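Probable zinc protease PqqL (Escherichia coli, PDB 6OFS) probably cleaves peptide bonds as a zinc-dependent metalloendopeptidase of the M16 family, which binds one zinc ion per subunit. Local coordinates at residues 542-547 and 570-575; 577-582 and 668-673; 602-607 and 662-667. One frame throughout, in Å; residues are numbered along the deposited sequence.

Interaction 1 comes first along the chain and closes a short loop, returning strand 569-574, the last strand at its end of a mixed sheet, to helix 539-547. Interaction 2 opens a few residues later, on the neighbouring strand 579-586, and closes a much longer, mostly helical excursion when the chain leaves helix 660-668. Interaction 3 lies wholly within that excursion, joining the linker between helices 591-602 and 608-623 to helix 660-668. Together the three pack helices 539-547 and 660-668 and the 602-607 linker around the end of the sheet. Interactions 1 and 2 meet through backbone bonds between the two strands; interactions 1 and 3 meet where N543 ND2 bonds to D667 OD2.

Interaction 1 of 3, residues 542-547 and 570-575; sequences ANKAVS and MSSKVS
N543 and S572 form the polar centre of a helix-on-sheet contact in an alpha/beta domain: helix 539-547 lies against strand 569-574, an outermost strand of a mixed sheet. The segment axes run nearly antiparallel, at 167°, and come within 8.3 Å of each other. Alternate strand residues, among them S572 and V574, direct their side chains at the helix.

The helix makes its first contact through N543. With CG anti to the backbone N (chi1 178°), its amide extends to the strand, and OD1 accepts a hydrogen bond from the hydroxyl of S572, with OG 2.7 Å from OD1 and tilted 35° from the carbonyl plane. The other end of the amide is also engaged, because ND2 donates to D667 on helix 660-668; bonds at both ends should hold the amide against rotation. Beside this polar pair N543 CB rests 3.5 Å from CG2 of V574, the two side chains crossing obliquely.

K544 follows on the exposed flank. Its chain folds at chi2 and chi3 and brings NZ to the backbone O of S572, a weak hydrogen bond of 3.1 Å. That carbonyl is on the outer edge of the strand, since the backbone bonds to the neighbouring strand 579-586 are made by S571 and K573.

One turn beyond N543, S547 approaches S572 from a second direction and also takes a hydrogen bond from R600 NE of helix 591-602. The buried S572 hydroxyl is thus met twice from the helix, by N543 OD1 and, with 2.8 Å between the two OG atoms, by S547.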
loop_
_atom_site.group_PDB
_atom_site.type_symbol
_atom_site.label_atom_id
_atom_site.label_comp_id
_atom_site.label_asym_id
_atom_site.label_seq_id
_atom_site.Cartn_x
_atom_site.Cartn_y
_atom_site.Cartn_z
ATOM N N ALA A 542 6.858 -12.067 -8.727
ATOM C CA ALA A 542 5.522 -11.526 -8.528
ATOM C C ALA A 542 4.772 -12.340 -7.476
ATOM O O ALA A 542 4.233 -11.776 -6.520
ATOM C CB ALA A 542 4.766 -11.539 -9.842
ATOM N N ASN A 543 4.812 -13.675 -7.612
ATOM C CA ASN A 543 4.152 -14.583 -6.697
ATOM C C ASN A 543 4.721 -14.518 -5.273
ATOM O O ASN A 543 3.936 -14.557 -4.319
ATOM C CB ASN A 543 4.169 -15.985 -7.269
ATOM C CG ASN A 543 3.557 -17.032 -6.377
ATOM O OD1 ASN A 543 4.259 -17.785 -5.695
ATOM N ND2 ASN A 543 2.240 -17.106 -6.374
ATOM N N LYS A 544 6.061 -14.412 -5.120
ATOM C CA LYS A 544 6.670 -14.290 -3.782
ATOM C C LYS A 544 6.240 -12.967 -3.154
ATOM O O LYS A 544 5.846 -12.938 -1.985
ATOM C CB LYS A 544 8.210 -14.407 -3.815
ATOM C CG LYS A 544 8.727 -15.841 -3.981
ATOM C CD LYS A 544 8.691 -16.647 -2.670
ATOM C CE LYS A 544 7.791 -17.859 -2.750
ATOM N NZ LYS A 544 7.357 -18.323 -1.400
ATOM N N ALA A 545 6.235 -11.898 -3.962
ATOM C CA ALA A 545 5.794 -10.579 -3.551
ATOM C C ALA A 545 4.321 -10.596 -3.089
ATOM O O ALA A 545 4.038 -10.118 -1.984
ATOM C CB ALA A 545 5.991 -9.586 -4.686
ATOM N N VAL A 546 3.407 -11.190 -3.893
ATOM C CA VAL A 546 1.994 -11.268 -3.548
ATOM C C VAL A 546 1.776 -12.120 -2.292
ATOM O O VAL A 546 0.970 -11.741 -1.437
ATOM C CB VAL A 546 1.100 -11.697 -4.744
ATOM C CG1 VAL A 546 -0.362 -11.802 -4.340
ATOM C CG2 VAL A 546 1.245 -10.728 -5.914
ATOM N N SER A 547 2.535 -13.221 -2.136
ATOM C CA SER A 547 2.390 -14.105 -0.969
ATOM C C SER A 547 3.024 -13.558 0.320
ATOM O O SER A 547 2.765 -14.091 1.400
ATOM C CB SER A 547 2.890 -15.509 -1.279
ATOM O OG SER A 547 2.072 -16.086 -2.285
ATOM N N MET A 570 1.501 -20.578 5.357
ATOM C CA MET A 570 1.303 -20.493 3.918
ATOM C C MET A 570 2.619 -20.305 3.183
ATOM O O MET A 570 3.499 -19.585 3.655
ATOM C CB MET A 570 0.317 -19.353 3.602
ATOM C CG MET A 570 0.574 -18.638 2.270
ATOM S SD MET A 570 -0.611 -17.333 1.899
ATOM C CE MET A 570 -2.001 -18.317 1.562
ATOM N N SER A 571 2.731 -20.930 2.014
ATOM C CA SER A 571 3.866 -20.830 1.102
ATOM C C SER A 571 3.345 -21.057 -0.311
ATOM O O SER A 571 2.280 -21.655 -0.482
ATOM C CB SER A 571 4.948 -21.854 1.452
ATOM O OG SER A 571 4.539 -23.195 1.219
ATOM N N SER A 572 4.084 -20.580 -1.317
ATOM C CA SER A 572 3.730 -20.769 -2.715
ATOM C C SER A 572 4.986 -20.937 -3.557
ATOM O O SER A 572 6.065 -20.550 -3.129
ATOM C CB SER A 572 2.847 -19.628 -3.227
ATOM O OG SER A 572 3.483 -18.362 -3.173
ATOM N N LYS A 573 4.859 -21.544 -4.737
ATOM C CA LYS A 573 5.991 -21.770 -5.627
ATOM C C LYS A 573 5.504 -21.748 -7.066
ATOM O O LYS A 573 4.478 -22.346 -7.375
ATOM C CB LYS A 573 6.661 -23.119 -5.295
ATOM C CG LYS A 573 8.019 -23.347 -5.953
ATOM C CD LYS A 573 8.188 -24.806 -6.412
ATOM C CE LYS A 573 8.907 -25.684 -5.411
ATOM N NZ LYS A 573 8.991 -27.090 -5.883
ATOM N N VAL A 574 6.242 -21.052 -7.935
ATOM C CA VAL A 574 5.963 -20.949 -9.362
ATOM C C VAL A 574 6.959 -21.831 -10.079
ATOM O O VAL A 574 8.179 -21.639 -9.976
ATOM C CB VAL A 574 5.976 -19.482 -9.903
ATOM C CG1 VAL A 574 5.966 -19.438 -11.431
ATOM C CG2 VAL A 574 4.810 -18.681 -9.350
ATOM N N SER A 575 6.421 -22.809 -10.785
ATOM C CA SER A 575 7.140 -23.781 -11.600
ATOM C C SER A 575 6.892 -23.343 -13.066
ATOM O O SER A 575 6.218 -22.336 -13.287
ATOM C CB SER A 575 6.589 -25.173 -11.294
ATOM O OG SER A 575 6.914 -26.142 -12.272
#

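Interaction 2 of 3, residues 577-582 and 668-673; sequences MNTLLS and RQLFSS
T579 meets L670 and F671 where the turn after helix 660-668 packs on the face of a mixed sheet. The strand concerned, 579-586, is the second arm of a beta hairpin with strand 569-574, and the turn leads on to strand 677-682 of the same sheet.

Polar bonds are made around the interface instead of across it. OG1 of T579 is hydrogen-bonded to the backbone O of K526, and the O of L670 to the hydroxyl of S524. Both partners belong to strand 517-524 or the residues just after it, so that neighbouring strand fastens each side of the contact separately.

Packing of leucine methyls on the threonine forms a second, lighter group. The T579 and L670 side chains lie roughly perpendicular, with L670 CD2 3.6 Å from the hydroxyl oxygen OG1 of T579 and L670 CD1 4.0 Å from its methyl carbon CG2. The threonine torsion (chi1 -49°) sets CG2 anti to the backbone N and turned to the phenyl ring, while OG1 is placed beside L670. Replacing T579 with alanine removes the hydroxyl and a methyl, which is likely to leave the K526 carbonyl without this mate and open a gap beside the F671 ring.

Aromatic packing joins the two segments most extensively. A522 and S524 of strand 517-524 touch the F671 ring, as does I601 of helix 591-602, so it bridges two strands and a helix. The far end of the ring points at strand 579-586: CE1 lies 3.7 Å from T579 CG2, and the carbonyl C of L580 sits by the rim of the ring. F671 CZ is reached obliquely by L581 CB at 4.0 Å and by the backbone O of T579 at 3.5 Å.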
loop_
_atom_site.group_PDB
_atom_site.type_symbol
_atom_site.label_atom_id
_atom_site.label_comp_id
_atom_site.label_asym_id
_atom_site.label_seq_id
_atom_site.Cartn_x
_atom_site.Cartn_y
_atom_site.Cartn_z
ATOM N N MET A 577 5.304 -25.170 -15.499
ATOM C CA MET A 577 3.974 -25.579 -15.950
ATOM C C MET A 577 2.914 -25.527 -14.868
ATOM O O MET A 577 1.762 -25.857 -15.150
ATOM C CB MET A 577 4.010 -26.997 -16.576
ATOM C CG MET A 577 4.799 -27.094 -17.849
ATOM S SD MET A 577 4.099 -26.116 -19.190
ATOM C CE MET A 577 5.168 -26.606 -20.531
ATOM N N ASN A 578 3.288 -25.166 -13.630
ATOM C CA ASN A 578 2.341 -25.166 -12.513
ATOM C C ASN A 578 2.643 -24.102 -11.471
ATOM O O ASN A 578 3.731 -23.518 -11.448
ATOM C CB ASN A 578 2.357 -26.551 -11.784
ATOM C CG ASN A 578 2.131 -27.753 -12.660
ATOM O OD1 ASN A 578 3.065 -28.275 -13.281
ATOM N ND2 ASN A 578 0.890 -28.223 -12.732
ATOM N N THR A 579 1.684 -23.903 -10.564
ATOM C CA THR A 579 1.828 -23.019 -9.419
ATOM C C THR A 579 1.219 -23.767 -8.256
ATOM O O THR A 579 0.124 -24.332 -8.379
ATOM C CB THR A 579 1.198 -21.627 -9.645
ATOM O OG1 THR A 579 1.635 -21.096 -10.902
ATOM C CG2 THR A 579 1.550 -20.638 -8.524
ATOM N N LEU A 580 1.958 -23.817 -7.150
ATOM C CA LEU A 580 1.504 -24.493 -5.949
ATOM C C LEU A 580 1.234 -23.468 -4.881
ATOM O O LEU A 580 1.964 -22.489 -4.769
ATOM C CB LEU A 580 2.517 -25.541 -5.447
ATOM C CG LEU A 580 3.100 -26.518 -6.475
ATOM C CD1 LEU A 580 4.151 -27.384 -5.845
ATOM C CD2 LEU A 580 2.022 -27.386 -7.129
ATOM N N LEU A 581 0.162 -23.666 -4.134
ATOM C CA LEU A 581 -0.196 -22.804 -3.036
ATOM C C LEU A 581 -0.438 -23.724 -1.876
ATOM O O LEU A 581 -1.422 -24.464 -1.872
ATOM C CB LEU A 581 -1.410 -21.925 -3.375
ATOM C CG LEU A 581 -1.988 -21.038 -2.254
ATOM C CD1 LEU A 581 -0.952 -20.061 -1.693
ATOM C CD2 LEU A 581 -3.235 -20.296 -2.733
ATOM N N SER A 582 0.526 -23.749 -0.937
ATOM C CA SER A 582 0.485 -24.619 0.233
ATOM C C SER A 582 0.042 -23.903 1.485
ATOM O O SER A 582 0.625 -22.891 1.864
ATOM C CB SER A 582 1.831 -25.297 0.461
ATOM O OG SER A 582 1.983 -26.433 -0.370
ATOM N N ARG A 668 -2.525 -13.060 -10.294
ATOM C CA ARG A 668 -3.965 -13.323 -10.287
ATOM C C ARG A 668 -4.406 -14.244 -11.396
ATOM O O ARG A 668 -5.403 -14.940 -11.244
ATOM C CB ARG A 668 -4.759 -12.015 -10.346
ATOM C CG ARG A 668 -4.970 -11.398 -8.970
ATOM C CD ARG A 668 -5.606 -10.031 -9.036
ATOM N NE ARG A 668 -5.993 -9.573 -7.703
ATOM C CZ ARG A 668 -6.241 -8.306 -7.380
ATOM N NH1 ARG A 668 -6.133 -7.345 -8.292
ATOM N NH2 ARG A 668 -6.596 -7.991 -6.142
ATOM N N GLN A 669 -3.662 -14.259 -12.499
ATOM C CA GLN A 669 -3.950 -15.046 -13.692
ATOM C C GLN A 669 -3.650 -16.526 -13.546
ATOM O O GLN A 669 -4.083 -17.313 -14.388
ATOM C CB GLN A 669 -3.190 -14.479 -14.901
ATOM C CG GLN A 669 -3.700 -13.134 -15.397
ATOM C CD GLN A 669 -2.941 -12.718 -16.631
ATOM O OE1 GLN A 669 -3.168 -13.237 -17.732
ATOM N NE2 GLN A 669 -2.012 -11.782 -16.471
ATOM N N LEU A 670 -2.886 -16.909 -12.520
ATOM C CA LEU A 670 -2.484 -18.298 -12.302
ATOM C C LEU A 670 -3.631 -19.131 -11.747
ATOM O O LEU A 670 -3.945 -20.183 -12.303
ATOM C CB LEU A 670 -1.226 -18.374 -11.430
ATOM C CG LEU A 670 0.028 -17.635 -11.974
ATOM C CD1 LEU A 670 1.043 -17.386 -10.867
ATOM C CD2 LEU A 670 0.680 -18.404 -13.115
ATOM N N PHE A 671 -4.311 -18.620 -10.712
ATOM C CA PHE A 671 -5.479 -19.266 -10.107
ATOM C C PHE A 671 -6.793 -18.592 -10.558
ATOM O O PHE A 671 -7.807 -18.675 -9.855
ATOM C CB PHE A 671 -5.336 -19.286 -8.569
ATOM C CG PHE A 671 -4.272 -20.242 -8.095
ATOM C CD1 PHE A 671 -2.953 -19.826 -7.950
ATOM C CD2 PHE A 671 -4.576 -21.574 -7.837
ATOM C CE1 PHE A 671 -1.963 -20.717 -7.532
ATOM C CE2 PHE A 671 -3.583 -22.464 -7.419
ATOM C CZ PHE A 671 -2.284 -22.025 -7.259
ATOM N N SER A 672 -6.765 -17.934 -11.749
ATOM C CA SER A 672 -7.898 -17.198 -12.337
ATOM C C SER A 672 -9.058 -18.100 -12.758
ATOM O O SER A 672 -10.214 -17.715 -12.620
ATOM C CB SER A 672 -7.432 -16.356 -13.521
ATOM O OG SER A 672 -6.891 -17.174 -14.545
ATOM N N SER A 673 -8.741 -19.293 -13.264
ATOM C CA SER A 673 -9.706 -20.267 -13.733
ATOM C C SER A 673 -9.824 -21.475 -12.749
ATOM O O SER A 673 -8.910 -22.313 -12.694
ATOM C CB SER A 673 -9.338 -20.715 -15.150
ATOM O OG SER A 673 -10.249 -21.662 -15.687
#

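Interaction 3 of 3, residues 602-607 and 662-667; sequences THSTIN and DALAAD
L664 and I606 anchor a loop-on-helix contact: the linker between helices 591-602 and 608-623, which ends at N607, the N-cap of the second helix, lies extended across one side of helix 660-668. It illustrates how a helix-to-helix connection can be fixed by a few apolar side chains while its polar groups bond elsewhere.

The close-fitting part is aliphatic. The I606 and L664 side chains lie alongside one another, pointing opposite ways, with I606 CG2 3.9 Å from L664 CB. With its CG1 anti to the backbone N (chi1 -166°), I606 reaches in toward the helix, and its CD1 comes 3.8 Å from CB of A663. L664 reaches back the other way and lays CD1 against the linker backbone, 3.6 Å from the O of S604 and 3.7 Å from the C of T605. L664 CD1 also lies 3.8 Å from S604 OG, a hydroxyl that has a weak hydrogen bond to R668 NE. V546 of helix 539-547 touches S604, I606, L664 and D667, closing this patch from a third element of the fold.

The open side of the contact belongs to the linker. T605, partly exposed, turns its side chain away from the helix, and its OG1 is hydrogen-bonded to the O of G550; before it, the exposed H603 has already left helical geometry. Between these extremes D667 forms a margin that is polar but buried. Its carboxylate comes near the linker yet bonds to other helices: OD2 forms a salt bridge with R600 NH2 and has N543 as a further partner, whereas OD1 stays 4.3 Å from S604 OG.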
loop_
_atom_site.group_PDB
_atom_site.type_symbol
_atom_site.label_atom_id
_atom_site.label_comp_id
_atom_site.label_asym_id
_atom_site.label_seq_id
_atom_site.Cartn_x
_atom_site.Cartn_y
_atom_site.Cartn_z
ATOM N N THR A 602 -8.820 -15.128 -4.212
ATOM C CA THR A 602 -9.843 -14.119 -4.515
ATOM C C THR A 602 -9.526 -12.686 -4.069
ATOM O O THR A 602 -10.053 -11.746 -4.665
ATOM C CB THR A 602 -11.185 -14.557 -3.923
ATOM O OG1 THR A 602 -11.076 -14.545 -2.499
ATOM C CG2 THR A 602 -11.620 -15.938 -4.397
ATOM N N HIS A 603 -8.737 -12.512 -3.008
ATOM C CA HIS A 603 -8.412 -11.194 -2.469
ATOM C C HIS A 603 -6.921 -10.971 -2.228
ATOM O O HIS A 603 -6.517 -10.555 -1.134
ATOM C CB HIS A 603 -9.231 -10.926 -1.195
ATOM C CG HIS A 603 -10.693 -10.809 -1.469
ATOM N ND1 HIS A 603 -11.507 -11.920 -1.484
ATOM C CD2 HIS A 603 -11.421 -9.725 -1.827
ATOM C CE1 HIS A 603 -12.710 -11.482 -1.826
ATOM N NE2 HIS A 603 -12.706 -10.169 -2.046
ATOM N N SER A 604 -6.105 -11.213 -3.264
ATOM C CA SER A 604 -4.659 -11.027 -3.178
ATOM C C SER A 604 -4.264 -9.565 -3.333
ATOM O O SER A 604 -4.886 -8.815 -4.096
ATOM C CB SER A 604 -3.945 -11.885 -4.211
ATOM O OG SER A 604 -4.337 -11.595 -5.542
ATOM N N THR A 605 -3.246 -9.150 -2.575
ATOM C CA THR A 605 -2.715 -7.786 -2.592
ATOM C C THR A 605 -1.206 -7.835 -2.784
ATOM O O THR A 605 -0.585 -8.888 -2.600
ATOM C CB THR A 605 -3.059 -7.047 -1.277
ATOM O OG1 THR A 605 -2.435 -7.701 -0.178
ATOM C CG2 THR A 605 -4.565 -6.917 -1.024
ATOM N N ILE A 606 -0.610 -6.691 -3.109
ATOM C CA ILE A 606 0.829 -6.580 -3.278
ATOM C C ILE A 606 1.406 -5.432 -2.436
ATOM O O ILE A 606 0.949 -4.280 -2.528
ATOM C CB ILE A 606 1.241 -6.507 -4.780
ATOM C CG1 ILE A 606 2.762 -6.745 -4.950
ATOM C CG2 ILE A 606 0.774 -5.182 -5.459
ATOM C CD1 ILE A 606 3.177 -7.395 -6.251
ATOM N N ASN A 607 2.416 -5.754 -1.618
ATOM C CA ASN A 607 3.149 -4.753 -0.866
ATOM C C ASN A 607 4.156 -4.180 -1.883
ATOM O O ASN A 607 4.857 -4.935 -2.571
ATOM C CB ASN A 607 3.847 -5.372 0.346
ATOM C CG ASN A 607 4.594 -4.381 1.223
ATOM O OD1 ASN A 607 5.500 -3.663 0.779
ATOM N ND2 ASN A 607 4.247 -4.335 2.500
ATOM N N ASP A 662 1.177 -4.551 -12.269
ATOM C CA ASP A 662 1.382 -5.484 -13.385
ATOM C C ASP A 662 1.667 -6.866 -12.773
ATOM O O ASP A 662 1.162 -7.878 -13.256
ATOM C CB ASP A 662 2.602 -5.074 -14.235
ATOM C CG ASP A 662 2.497 -3.801 -15.058
ATOM O OD1 ASP A 662 1.439 -3.582 -15.688
ATOM O OD2 ASP A 662 3.495 -3.044 -15.105
ATOM N N ALA A 663 2.476 -6.885 -11.688
ATOM C CA ALA A 663 2.874 -8.067 -10.943
ATOM C C ALA A 663 1.703 -8.700 -10.203
ATOM O O ALA A 663 1.635 -9.930 -10.129
ATOM C CB ALA A 663 3.994 -7.719 -9.977
ATOM N N LEU A 664 0.783 -7.876 -9.654
ATOM C CA LEU A 664 -0.400 -8.378 -8.956
ATOM C C LEU A 664 -1.366 -8.970 -9.972
ATOM O O LEU A 664 -1.957 -10.009 -9.703
ATOM C CB LEU A 664 -1.075 -7.278 -8.109
ATOM C CG LEU A 664 -2.313 -7.665 -7.276
ATOM C CD1 LEU A 664 -1.993 -8.736 -6.259
ATOM C CD2 LEU A 664 -2.882 -6.465 -6.566
ATOM N N ALA A 665 -1.474 -8.352 -11.145
ATOM C CA ALA A 665 -2.343 -8.809 -12.228
ATOM C C ALA A 665 -1.876 -10.163 -12.787
ATOM O O ALA A 665 -2.720 -11.024 -13.057
ATOM C CB ALA A 665 -2.393 -7.767 -13.341
ATOM N N ALA A 666 -0.539 -10.349 -12.962
ATOM C CA ALA A 666 0.029 -11.599 -13.478
ATOM C C ALA A 666 -0.214 -12.747 -12.481
ATOM O O ALA A 666 -0.768 -13.774 -12.865
ATOM C CB ALA A 666 1.515 -11.439 -13.767
ATOM N N ASP A 667 0.112 -12.540 -11.195
ATOM C CA ASP A 667 -0.112 -13.543 -10.160
ATOM C C ASP A 667 -1.582 -13.999 -10.114
ATOM O O ASP A 667 -1.842 -15.187 -9.932
ATOM C CB ASP A 667 0.365 -13.040 -8.785
ATOM C CG ASP A 667 0.067 -14.012 -7.654
ATOM O OD1 ASP A 667 -0.991 -13.857 -6.996
ATOM O OD2 ASP A 667 0.863 -14.948 -7.456
#